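Local coordinates for protein thiosulfate sulfurtransferase YnjE (Escherichia coli, PDB 2WLR) that catalyses the transfer of sulfur from thiosulfate to cyanide, yielding thiocyanate and sulfite, as a periplasmic monomer built of rhodanese domains, at residues A[212-217]-A[326-331]; A[297-302]-A[318-323]; A[304-309]-A[368-373]; A[387-390]-A[394-397]. All coordinates share one frame; numbering follows the deposited sequence.

Contact 1 of 4, residues A[212-217]-A[326-331]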
loop_
_atom_site.group_PDB
_atom_site.type_symbol
_atom_site.label_atom_id
_atom_site.label_comp_id
_atom_site.label_asym_id
_atom_site.label_seq_id
_atom_site.Cartn_x
_atom_site.Cartn_y
_atom_site.Cartn_z
ATOM N N ASP A 212 -2.901 -3.033 11.555
ATOM C CA ASP A 212 -1.743 -3.121 10.659
ATOM C C ASP A 212 -2.287 -3.373 9.256
ATOM O O ASP A 212 -3.127 -4.248 9.053
ATOM C CB ASP A 212 -0.839 -4.290 11.045
ATOM C CG ASP A 212 -0.318 -4.188 12.474
ATOM O OD1 ASP A 212 0.146 -3.101 12.904
ATOM O OD2 ASP A 212 -0.367 -5.233 13.156
ATOM N N VAL A 213 -1.770 -2.630 8.281
ATOM C CA VAL A 213 -2.274 -2.721 6.924
ATOM C C VAL A 213 -2.111 -4.135 6.389
ATOM O O VAL A 213 -2.991 -4.616 5.689
ATOM C CB VAL A 213 -1.572 -1.698 6.025
ATOM C CG1 VAL A 213 -1.907 -1.935 4.566
ATOM C CG2 VAL A 213 -1.968 -0.262 6.436
ATOM N N TYR A 214 -0.991 -4.795 6.691
ATOM C CA TYR A 214 -0.740 -6.108 6.118
ATOM C C TYR A 214 -1.728 -7.190 6.480
ATOM O O TYR A 214 -1.903 -8.109 5.695
ATOM C CB TYR A 214 0.728 -6.534 6.231
ATOM C CG TYR A 214 1.296 -6.953 7.573
ATOM C CD1 TYR A 214 0.709 -6.608 8.798
ATOM C CD2 TYR A 214 2.463 -7.725 7.600
ATOM C CE1 TYR A 214 1.277 -7.021 9.997
ATOM C CE2 TYR A 214 3.021 -8.137 8.798
ATOM C CZ TYR A 214 2.421 -7.801 9.974
ATOM O OH TYR A 214 3.002 -8.229 11.153
ATOM N N ALA A 215 -2.406 -7.059 7.618
ATOM C CA ALA A 215 -3.466 -8.007 7.944
ATOM C C ALA A 215 -4.636 -7.866 6.988
ATOM O O ALA A 215 -5.175 -8.876 6.491
ATOM C CB ALA A 215 -3.914 -7.843 9.405
ATOM N N ALA A 216 -5.057 -6.623 6.762
ATOM C CA ALA A 216 -6.116 -6.331 5.816
ATOM C C ALA A 216 -5.725 -6.757 4.394
ATOM O O ALA A 216 -6.545 -7.303 3.646
ATOM C CB ALA A 216 -6.463 -4.860 5.858
ATOM N N ALA A 217 -4.464 -6.535 4.024
ATOM C CA ALA A 217 -4.000 -6.849 2.710
ATOM C C ALA A 217 -4.008 -8.340 2.434
ATOM O O ALA A 217 -4.281 -8.791 1.324
ATOM C CB ALA A 217 -2.589 -6.290 2.455
ATOM N N ASP A 326 11.921 -5.182 10.840
ATOM C CA ASP A 326 11.896 -6.559 11.250
ATOM C C ASP A 326 10.725 -7.226 10.568
ATOM O O ASP A 326 10.078 -6.624 9.684
ATOM C CB ASP A 326 11.811 -6.658 12.777
ATOM C CG ASP A 326 10.540 -6.055 13.354
ATOM O OD1 ASP A 326 9.514 -5.973 12.635
ATOM O OD2 ASP A 326 10.561 -5.652 14.545
ATOM N N SER A 327 10.415 -8.452 10.959
ATOM C CA SER A 327 9.454 -9.248 10.207
ATOM C C SER A 327 7.988 -8.804 10.338
ATOM O O SER A 327 7.146 -9.262 9.562
ATOM C CB SER A 327 9.613 -10.729 10.568
ATOM O OG SER A 327 9.155 -10.951 11.877
ATOM N N THR A 328 7.698 -7.876 11.259
ATOM C CA THR A 328 6.340 -7.396 11.509
ATOM C C THR A 328 6.131 -5.909 11.153
ATOM O O THR A 328 5.110 -5.330 11.523
ATOM C CB THR A 328 5.928 -7.633 12.973
ATOM O OG1 THR A 328 6.961 -7.160 13.846
ATOM C CG2 THR A 328 5.691 -9.113 13.230
ATOM N N HIS A 329 7.073 -5.319 10.419
ATOM C CA HIS A 329 7.000 -3.897 10.044
ATOM C C HIS A 329 7.282 -3.708 8.567
ATOM O O HIS A 329 7.898 -4.544 7.911
ATOM C CB HIS A 329 7.980 -3.069 10.882
ATOM C CG HIS A 329 7.582 -2.958 12.320
ATOM N ND1 HIS A 329 7.925 -3.905 13.263
ATOM C CD2 HIS A 329 6.847 -2.025 12.971
ATOM C CE1 HIS A 329 7.422 -3.552 14.435
ATOM N NE2 HIS A 329 6.770 -2.413 14.287
HETATM N N MSE A 330 6.806 -2.571 8.064
HETATM C CA MSE A 330 6.837 -2.273 6.631
HETATM C C MSE A 330 7.194 -0.821 6.356
HETATM O O MSE A 330 6.683 -0.191 5.422
HETATM C CB MSE A 330 5.471 -2.669 5.977
HETATM C CG MSE A 330 5.249 -4.207 5.798
HETATM SE SE MSE A 330 6.469 -4.841 4.516
HETATM C CE MSE A 330 5.353 -4.460 3.027
ATOM N N GLU A 331 8.167 -0.297 7.102
ATOM C CA GLU A 331 8.517 1.114 6.981
ATOM C C GLU A 331 8.933 1.602 5.595
ATOM O O GLU A 331 8.673 2.770 5.253
ATOM C CB GLU A 331 9.645 1.508 7.962
ATOM C CG GLU A 331 9.322 1.365 9.426
ATOM C CD GLU A 331 9.796 0.042 9.988
ATOM O OE1 GLU A 331 9.858 -0.965 9.230
ATOM O OE2 GLU A 331 10.091 -0.004 11.212
#

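Contact 2 of 4, residues A[297-302]-A[318-323]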
loop_
_atom_site.group_PDB
_atom_site.type_symbol
_atom_site.label_atom_id
_atom_site.label_comp_id
_atom_site.label_asym_id
_atom_site.label_seq_id
_atom_site.Cartn_x
_atom_site.Cartn_y
_atom_site.Cartn_z
ATOM N N PRO A 297 17.880 -8.195 7.503
ATOM C CA PRO A 297 18.431 -9.331 8.294
ATOM C C PRO A 297 17.891 -10.709 7.865
ATOM O O PRO A 297 18.602 -11.716 7.931
ATOM C CB PRO A 297 18.015 -8.996 9.717
ATOM C CG PRO A 297 18.002 -7.490 9.721
ATOM C CD PRO A 297 17.399 -7.116 8.375
ATOM N N GLU A 298 16.621 -10.765 7.459
ATOM C CA GLU A 298 16.073 -11.986 6.883
ATOM C C GLU A 298 16.694 -12.304 5.512
ATOM O O GLU A 298 17.073 -13.441 5.218
ATOM C CB GLU A 298 14.552 -11.851 6.717
ATOM C CG GLU A 298 13.758 -11.880 7.987
ATOM C CD GLU A 298 12.311 -11.459 7.732
ATOM O OE1 GLU A 298 11.522 -12.335 7.314
ATOM O OE2 GLU A 298 12.015 -10.261 7.912
ATOM N N PHE A 299 16.767 -11.301 4.641
ATOM C CA PHE A 299 17.297 -11.452 3.291
ATOM C C PHE A 299 18.743 -11.962 3.307
ATOM O O PHE A 299 19.115 -12.764 2.451
ATOM C CB PHE A 299 17.206 -10.118 2.523
ATOM C CG PHE A 299 17.554 -10.211 1.067
ATOM C CD1 PHE A 299 16.642 -10.712 0.125
ATOM C CD2 PHE A 299 18.797 -9.784 0.602
ATOM C CE1 PHE A 299 16.935 -10.789 -1.193
ATOM C CE2 PHE A 299 19.100 -9.873 -0.756
ATOM C CZ PHE A 299 18.166 -10.386 -1.651
ATOM N N ILE A 300 19.531 -11.546 4.296
ATOM C CA ILE A 300 20.937 -11.967 4.334
ATOM C C ILE A 300 21.186 -13.182 5.214
ATOM O O ILE A 300 22.303 -13.701 5.219
ATOM C CB ILE A 300 21.901 -10.795 4.695
ATOM C CG1 ILE A 300 21.696 -10.305 6.126
ATOM C CG2 ILE A 300 21.762 -9.695 3.651
ATOM C CD1 ILE A 300 22.789 -9.294 6.623
ATOM N N GLY A 301 20.171 -13.622 5.954
ATOM C CA GLY A 301 20.200 -14.900 6.648
ATOM C C GLY A 301 20.607 -14.846 8.113
ATOM O O GLY A 301 20.970 -15.874 8.687
ATOM N N THR A 302 20.540 -13.673 8.732
ATOM C CA THR A 302 20.837 -13.515 10.151
ATOM C C THR A 302 19.747 -14.061 11.066
ATOM O O THR A 302 20.003 -14.477 12.214
ATOM C CB THR A 302 20.990 -12.022 10.470
ATOM O OG1 THR A 302 21.818 -11.420 9.465
ATOM C CG2 THR A 302 21.577 -11.817 11.885
ATOM N N ALA A 318 16.105 -14.758 -5.682
ATOM C CA ALA A 318 15.045 -13.801 -5.354
ATOM C C ALA A 318 15.644 -12.408 -5.267
ATOM O O ALA A 318 16.776 -12.229 -4.800
ATOM C CB ALA A 318 14.362 -14.190 -4.032
ATOM N N ARG A 319 14.885 -11.436 -5.740
ATOM C CA ARG A 319 15.299 -10.046 -5.721
ATOM C C ARG A 319 14.691 -9.362 -4.519
ATOM O O ARG A 319 13.531 -9.593 -4.205
ATOM C CB ARG A 319 14.891 -9.380 -7.016
ATOM C CG ARG A 319 15.667 -9.948 -8.219
ATOM C CD ARG A 319 15.060 -9.634 -9.544
ATOM N NE ARG A 319 16.009 -10.021 -10.607
ATOM C CZ ARG A 319 15.668 -10.316 -11.857
ATOM N NH1 ARG A 319 14.416 -10.276 -12.277
ATOM N NH2 ARG A 319 16.623 -10.666 -12.717
ATOM N N TRP A 320 15.428 -8.493 -3.847
ATOM C CA TRP A 320 14.924 -7.841 -2.648
ATOM C C TRP A 320 13.957 -6.751 -3.015
ATOM O O TRP A 320 14.268 -5.901 -3.822
ATOM C CB TRP A 320 16.040 -7.184 -1.847
ATOM C CG TRP A 320 15.594 -6.778 -0.435
ATOM C CD1 TRP A 320 14.859 -7.517 0.448
ATOM C CD2 TRP A 320 15.907 -5.560 0.246
ATOM N NE1 TRP A 320 14.685 -6.843 1.608
ATOM C CE2 TRP A 320 15.332 -5.639 1.528
ATOM C CE3 TRP A 320 16.632 -4.414 -0.100
ATOM C CZ2 TRP A 320 15.435 -4.616 2.453
ATOM C CZ3 TRP A 320 16.724 -3.398 0.822
ATOM C CH2 TRP A 320 16.133 -3.504 2.079
ATOM N N GLY A 321 12.776 -6.763 -2.395
ATOM C CA GLY A 321 11.762 -5.747 -2.674
ATOM C C GLY A 321 11.670 -4.616 -1.670
ATOM O O GLY A 321 10.760 -3.792 -1.759
ATOM N N HIS A 322 12.590 -4.554 -0.716
ATOM C CA HIS A 322 12.439 -3.758 0.485
ATOM C C HIS A 322 11.286 -4.286 1.359
ATOM O O HIS A 322 10.537 -5.164 0.965
ATOM C CB HIS A 322 12.324 -2.259 0.174
ATOM C CG HIS A 322 13.603 -1.674 -0.339
ATOM N ND1 HIS A 322 14.394 -0.826 0.408
ATOM C CD2 HIS A 322 14.246 -1.852 -1.507
ATOM C CE1 HIS A 322 15.465 -0.490 -0.299
ATOM N NE2 HIS A 322 15.399 -1.100 -1.464
ATOM N N ALA A 323 11.194 -3.782 2.590
ATOM C CA ALA A 323 10.160 -4.239 3.534
ATOM C C ALA A 323 10.157 -3.321 4.749
ATOM O O ALA A 323 9.731 -2.163 4.662
ATOM C CB ALA A 323 10.375 -5.728 3.919
#

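Contact 3 of 4, residues A[304-309]-A[368-373]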
loop_
_atom_site.group_PDB
_atom_site.type_symbol
_atom_site.label_atom_id
_atom_site.label_comp_id
_atom_site.label_asym_id
_atom_site.label_seq_id
_atom_site.Cartn_x
_atom_site.Cartn_y
_atom_site.Cartn_z
ATOM N N SER A 304 15.552 -15.918 10.704
ATOM C CA SER A 304 14.468 -16.382 9.850
ATOM C C SER A 304 13.317 -15.379 9.865
ATOM O O SER A 304 12.510 -15.360 8.924
ATOM C CB SER A 304 13.961 -17.730 10.350
ATOM O OG SER A 304 13.126 -17.570 11.463
ATOM N N GLY A 305 13.231 -14.583 10.927
ATOM C CA GLY A 305 12.123 -13.633 11.122
ATOM C C GLY A 305 10.956 -14.178 11.943
ATOM O O GLY A 305 10.052 -13.448 12.338
ATOM N N TYR A 306 10.960 -15.486 12.214
ATOM C CA TYR A 306 9.822 -16.135 12.866
ATOM C C TYR A 306 10.290 -17.207 13.863
ATOM O O TYR A 306 11.164 -18.017 13.543
ATOM C CB TYR A 306 8.937 -16.808 11.815
ATOM C CG TYR A 306 8.383 -15.870 10.767
ATOM C CD1 TYR A 306 9.156 -15.485 9.701
ATOM C CD2 TYR A 306 7.082 -15.400 10.846
ATOM C CE1 TYR A 306 8.682 -14.636 8.720
ATOM C CE2 TYR A 306 6.577 -14.530 9.860
ATOM C CZ TYR A 306 7.390 -14.152 8.802
ATOM O OH TYR A 306 6.919 -13.321 7.787
ATOM N N SER A 307 9.659 -17.231 15.034
ATOM C CA SER A 307 10.000 -18.196 16.084
ATOM C C SER A 307 9.822 -19.651 15.639
ATOM O O SER A 307 10.543 -20.527 16.104
ATOM C CB SER A 307 9.170 -17.926 17.337
ATOM O OG SER A 307 7.778 -18.078 17.081
ATOM N N TYR A 308 8.878 -19.892 14.729
ATOM C CA TYR A 308 8.536 -21.249 14.247
ATOM C C TYR A 308 9.189 -21.632 12.915
ATOM O O TYR A 308 8.959 -22.731 12.382
ATOM C CB TYR A 308 7.009 -21.395 14.184
ATOM C CG TYR A 308 6.302 -20.368 13.315
ATOM C CD1 TYR A 308 6.128 -20.583 11.964
ATOM C CD2 TYR A 308 5.811 -19.188 13.865
ATOM C CE1 TYR A 308 5.477 -19.652 11.164
ATOM C CE2 TYR A 308 5.159 -18.251 13.083
ATOM C CZ TYR A 308 5.001 -18.487 11.727
ATOM O OH TYR A 308 4.349 -17.547 10.957
ATOM N N ILE A 309 10.007 -20.739 12.358
ATOM C CA ILE A 309 10.805 -21.053 11.184
ATOM C C ILE A 309 12.269 -21.151 11.567
ATOM O O ILE A 309 12.908 -20.149 11.900
ATOM C CB ILE A 309 10.622 -20.046 10.016
ATOM C CG1 ILE A 309 9.145 -19.938 9.642
ATOM C CG2 ILE A 309 11.404 -20.504 8.804
ATOM C CD1 ILE A 309 8.851 -18.865 8.581
ATOM N N GLY A 368 3.297 -14.782 3.884
ATOM C CA GLY A 368 2.433 -14.147 2.855
ATOM C C GLY A 368 1.867 -12.773 3.216
ATOM O O GLY A 368 1.369 -12.088 2.318
ATOM N N TRP A 369 1.917 -12.340 4.485
ATOM C CA TRP A 369 1.253 -11.073 4.880
ATOM C C TRP A 369 1.911 -9.819 4.267
ATOM O O TRP A 369 1.243 -8.999 3.650
ATOM C CB TRP A 369 1.215 -10.878 6.386
ATOM C CG TRP A 369 0.227 -11.692 7.142
ATOM C CD1 TRP A 369 -0.201 -12.971 6.879
ATOM C CD2 TRP A 369 -0.421 -11.275 8.332
ATOM N NE1 TRP A 369 -1.078 -13.357 7.851
ATOM C CE2 TRP A 369 -1.230 -12.338 8.754
ATOM C CE3 TRP A 369 -0.382 -10.109 9.102
ATOM C CZ2 TRP A 369 -2.013 -12.258 9.905
ATOM C CZ3 TRP A 369 -1.172 -10.033 10.243
ATOM C CH2 TRP A 369 -1.967 -11.095 10.627
ATOM N N ARG A 370 3.223 -9.664 4.427
ATOM C CA ARG A 370 3.891 -8.468 3.886
ATOM C C ARG A 370 3.798 -8.458 2.344
ATOM O O ARG A 370 3.591 -7.411 1.741
ATOM C CB ARG A 370 5.345 -8.424 4.343
ATOM C CG ARG A 370 5.519 -8.203 5.822
ATOM C CD ARG A 370 6.976 -8.339 6.237
ATOM N NE ARG A 370 7.350 -9.746 6.300
ATOM C CZ ARG A 370 8.570 -10.170 6.612
ATOM N NH1 ARG A 370 9.552 -9.294 6.819
ATOM N NH2 ARG A 370 8.814 -11.472 6.696
ATOM N N ALA A 371 3.951 -9.616 1.717
ATOM C CA ALA A 371 3.791 -9.770 0.279
ATOM C C ALA A 371 2.417 -9.332 -0.193
ATOM O O ALA A 371 2.274 -8.814 -1.310
ATOM C CB ALA A 371 4.043 -11.231 -0.114
ATOM N N SER A 372 1.403 -9.523 0.650
ATOM C CA SER A 372 0.069 -9.107 0.262
ATOM C C SER A 372 -0.085 -7.612 0.250
ATOM O O SER A 372 -0.786 -7.075 -0.610
ATOM C CB SER A 372 -0.957 -9.714 1.193
ATOM O OG SER A 372 -0.873 -11.139 1.171
ATOM N N GLU A 373 0.518 -6.948 1.213
ATOM C CA GLU A 373 0.517 -5.488 1.217
ATOM C C GLU A 373 1.190 -4.958 -0.047
ATOM O O GLU A 373 0.641 -4.037 -0.712
ATOM C CB GLU A 373 1.195 -4.968 2.502
ATOM C CG GLU A 373 1.224 -3.457 2.582
ATOM C CD GLU A 373 1.659 -2.922 3.936
ATOM O OE1 GLU A 373 1.954 -3.717 4.866
ATOM O OE2 GLU A 373 1.710 -1.682 4.062
#

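Contact 4 of 4, residues A[387-390]-A[394-397]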
loop_
_atom_site.group_PDB
_atom_site.type_symbol
_atom_site.label_atom_id
_atom_site.label_comp_id
_atom_site.label_asym_id
_atom_site.label_seq_id
_atom_site.Cartn_x
_atom_site.Cartn_y
_atom_site.Cartn_z
ATOM N N SER A 387 1.395 -11.124 -8.413
ATOM C CA SER A 387 0.832 -12.224 -7.627
ATOM C C SER A 387 1.549 -12.335 -6.298
ATOM O O SER A 387 2.528 -11.610 -6.026
ATOM C CB SER A 387 0.963 -13.556 -8.338
ATOM O OG SER A 387 2.341 -13.869 -8.581
ATOM N N VAL A 388 1.072 -13.253 -5.468
ATOM C CA VAL A 388 1.735 -13.610 -4.227
ATOM C C VAL A 388 2.092 -15.083 -4.305
ATOM O O VAL A 388 1.266 -15.912 -4.694
ATOM C CB VAL A 388 0.871 -13.338 -2.993
ATOM C CG1 VAL A 388 1.474 -13.956 -1.747
ATOM C CG2 VAL A 388 0.648 -11.813 -2.830
ATOM N N TYR A 389 3.358 -15.410 -4.017
ATOM C CA TYR A 389 3.780 -16.790 -3.790
ATOM C C TYR A 389 3.512 -17.098 -2.322
ATOM O O TYR A 389 4.236 -16.693 -1.416
ATOM C CB TYR A 389 5.265 -16.972 -4.195
ATOM C CG TYR A 389 5.887 -18.236 -3.605
ATOM C CD1 TYR A 389 5.174 -19.414 -3.579
ATOM C CD2 TYR A 389 7.207 -18.253 -3.084
ATOM C CE1 TYR A 389 5.700 -20.568 -3.017
ATOM C CE2 TYR A 389 7.745 -19.417 -2.538
ATOM C CZ TYR A 389 6.995 -20.565 -2.521
ATOM O OH TYR A 389 7.467 -21.744 -1.970
ATOM N N ASP A 390 2.423 -17.805 -2.078
ATOM C CA ASP A 390 1.889 -18.003 -0.737
ATOM C C ASP A 390 2.907 -18.670 0.202
ATOM O O ASP A 390 3.203 -18.165 1.307
ATOM C CB ASP A 390 0.600 -18.862 -0.829
ATOM C CG ASP A 390 -0.320 -18.746 0.392
ATOM O OD1 ASP A 390 0.003 -18.082 1.408
ATOM O OD2 ASP A 390 -1.388 -19.392 0.356
ATOM N N TYR A 394 8.817 -20.043 4.355
ATOM C CA TYR A 394 8.415 -21.201 5.163
ATOM C C TYR A 394 8.291 -22.475 4.355
ATOM O O TYR A 394 8.787 -23.526 4.750
ATOM C CB TYR A 394 7.074 -20.920 5.877
ATOM C CG TYR A 394 6.699 -21.794 7.065
ATOM C CD1 TYR A 394 7.648 -22.550 7.766
ATOM C CD2 TYR A 394 5.399 -21.816 7.538
ATOM C CE1 TYR A 394 7.278 -23.335 8.860
ATOM C CE2 TYR A 394 5.028 -22.590 8.620
ATOM C CZ TYR A 394 5.977 -23.328 9.295
ATOM O OH TYR A 394 5.551 -24.073 10.378
ATOM N N GLU A 395 7.630 -22.401 3.214
ATOM C CA GLU A 395 7.515 -23.550 2.352
ATOM C C GLU A 395 8.850 -23.881 1.701
ATOM O O GLU A 395 9.278 -25.055 1.729
ATOM C CB GLU A 395 6.442 -23.316 1.299
ATOM C CG GLU A 395 6.175 -24.570 0.469
ATOM C CD GLU A 395 5.277 -24.352 -0.702
ATOM O OE1 GLU A 395 5.281 -23.252 -1.313
ATOM O OE2 GLU A 395 4.592 -25.339 -1.029
ATOM N N TRP A 396 9.494 -22.890 1.099
ATOM C CA TRP A 396 10.711 -23.122 0.308
ATOM C C TRP A 396 11.731 -23.859 1.146
ATOM O O TRP A 396 12.266 -24.898 0.722
ATOM C CB TRP A 396 11.285 -21.793 -0.164
ATOM C CG TRP A 396 12.425 -21.902 -1.104
ATOM C CD1 TRP A 396 13.740 -21.853 -0.797
ATOM C CD2 TRP A 396 12.339 -21.989 -2.518
ATOM N NE1 TRP A 396 14.490 -21.927 -1.923
ATOM C CE2 TRP A 396 13.667 -22.019 -3.012
ATOM C CE3 TRP A 396 11.277 -22.066 -3.430
ATOM C CZ2 TRP A 396 13.957 -22.117 -4.365
ATOM C CZ3 TRP A 396 11.575 -22.165 -4.778
ATOM C CH2 TRP A 396 12.904 -22.184 -5.232
ATOM N N SER A 397 11.965 -23.369 2.349
ATOM C CA SER A 397 13.029 -23.882 3.199
ATOM C C SER A 397 12.633 -25.153 3.944
ATOM O O SER A 397 13.469 -25.747 4.635
ATOM C CB SER A 397 13.513 -22.785 4.167
ATOM O OG SER A 397 12.550 -22.426 5.149
#

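Contact 1 of 4, residues A[212-217]-A[326-331]
Tyr214 and Thr328 carry this contact, in which the first turn of helix 213-226 meets a type I beta turn running from Asp326 to His329. The packing is that of one aromatic hydroxyl group against a short aliphatic surface. Tyr214 OH lies 3.5 Å from Thr328 CA, and Thr328 CB and CG2 approach the same oxygen equally closely. With CG of Tyr214 between the backbone N and the carbonyl carbon (chi1 73°), the ring reaches out from the start of its helix to the threonine. Two carbonyl oxygens of the turn lie farther from the ring: Ser327 O stands near the ring plane, 4.3 Å from Tyr214 CE2, and Thr328 O comes in obliquely. No hydrogen bond spans the two segments.

Two polar bonds within the turn help set its shape. Asp326 OD1 receives Thr328 N at 3.0 Å, closing an Asx turn, and also His329 ND1 at 2.7 Å. The two donors come from opposite faces of the carboxylate plane. The histidine bond is nearly straight (171°) and lies in the imidazole plane, which helps to set the rotation of that ring. A third bond leaves the turn, from Ser327 OG to Gly305 O, tying it to another loop.

In the fold, 212-217 belongs to the second rhodanese domain and 326-331 to the third, so the contact crosses between them. Helix 369-380 of the third domain flanks it: the Tyr214 ring packs edge-to-face with Trp369 and touches Arg370 and Glu373, while selenomethionine Met330 also rests on Glu373.

Contact 2 of 4, residues A[297-302]-A[318-323]
The beta-alpha-beta connection between strands 288-292 and 319-320 of the third rhodanese domain is packed here through Phe299, from helix 296-300, and Trp320, from the edge strand of the parallel sheet. Trp320 CB sits over one face of the phenyl ring, 3.9 Å from its centroid and only 17° off the ring normal, a CH-pi contact. The indole follows with its five-membered ring: Trp320 CD1 approaches Phe299 CD1 at 3.7 Å, and the two ring planes meet at 43°, an oblique pairing. Both side chains carry CG anti to the backbone N (chi1 -172° for Phe299), which directs the two rings toward each other between helix and strand. At the rim of the phenyl group, near its plane, Ala318 O lies 3.9 Å from Phe299 CE1.

Shortening Phe299 to an alanine would probably open a gap beneath Trp320 CB and leave the five-membered ring of the indole without its aromatic partner. The indole is held independently as well, because Trp320 NE1 bonds to Arg294 O and His322 N stands over one of its faces.

The helix gives way at Gly301 in a Schellman motif, with Gly301 at positive phi and Thr302 N bonded to Pro297 O at 2.9 Å. Arg409, from the C-terminal tail, adds a cation-pi contact to the Phe299 ring. On the sheet side, Arg319 and Gly321 hydrogen-bond through their backbones to strand 288-292, so the contact joins helix 296-300 to the sheet margin formed by strand 319-320.

Contact 3 of 4, residues A[304-309]-A[368-373]
Arg370 and Tyr306 share nearly all the surface buried here, and they meet through a single hydrogen bond. Arg370 NH2 donates to Tyr306 OH at 2.9 Å; the bond is bent (133°), with the phenol oxygen 31° out of the guanidinium plane. Ring and guanidinium are turned 63° apart, so the two groups do not stack. The arginine chain, otherwise extended beyond CB, kinks at chi3, which brings NH2 to the tyrosine hydroxyl.

Tyr306 is presented by a well-braced loop: Ser304 OG accepts from Tyr306 N at 3.1 Å, an ST turn, and donates to Ile309 O at 2.6 Å. A phenylalanine in place of Tyr306 would probably leave Arg370 NH2 without this acceptor and the guanidinium less restrained on that side.

The remaining grips on the guanidinium come from other groups. NH1 forms a salt bridge with Glu298, and NE bonds to a sulfinate oxygen of the active-site Cys365, here oxidised to 3-sulfinoalanine. In this oxidised state carboxylate, phenol and sulfinate all contact the guanidinium, consistent with the substrate-binding role inferred for Arg370 from related enzymes and with recognition of an anion such as thiosulfate.

Contact 4 of 4, residues A[387-390]-A[394-397]
Tyr389, the last residue of strand 386-389, reaches across a short turn to Glu395 of helix 392-396, and this pair forms the tight part of the contact. Tyr389 OH donates to Glu395 OE1 at 2.7 Å, meeting the anti side of the carboxylate, 34° out of its plane. The same oxygen lies at the ring edge, near the plane of the phenol, only 3.2 Å from Tyr389 CE1. Ring and carboxylate planes are inclined by 28°. Glu395 has CG anti to the backbone N (chi1 -173°) and stays extended beyond it, lying across the end of the tyrosine, with its CB 3.8 Å from Tyr389 OH.

Trp396 packs more loosely. It offers the edge of its indole, with Trp396 CE3 4.1 Å from Tyr389 OH, while Trp396 NE1 is bonded to Pro403 O. The strand side of the contact is buried, and Tyr389 is further enclosed by Met276 and Ala279 of helix 276-280 and by Ile315. Toward the outside, Glu395 is partly exposed, though it also touches Met276 and Leu182, and its carboxylate receives the bond of the buried phenol; Tyr394 and Ser397 are partly exposed too.

Away from the annotated sites, the bond links strand 386-389 to helix 392-396, the last strand-turn-helix step of the parallel sheet in this alpha/beta rhodanese domain, with a counterpart of the same order in strand 231-234 and helix 238-243 of the second domain.

In the fold
Contacts 1, 2 and 3 converge on Arg370, beside the active-site Cys365. Contact 2 joins contact 3 through the Glu298 salt bridge, their centres about 12 Å apart, and contact 1 joins it through Ser327 and Gly305, with centres about 9 Å apart. The second domain comes up to the active site of the third through Tyr214, whose side chain is about 4 Å from that of Arg370. A buffer molecule, EPE, is bound nearby, about 4 Å from the side chain of Trp320 and 5 Å from that of Tyr306. Contact 4 lies away from the annotated sites but touches contact 3, where Ile309 CG1 packs 3.5 Å from Tyr394 CD1.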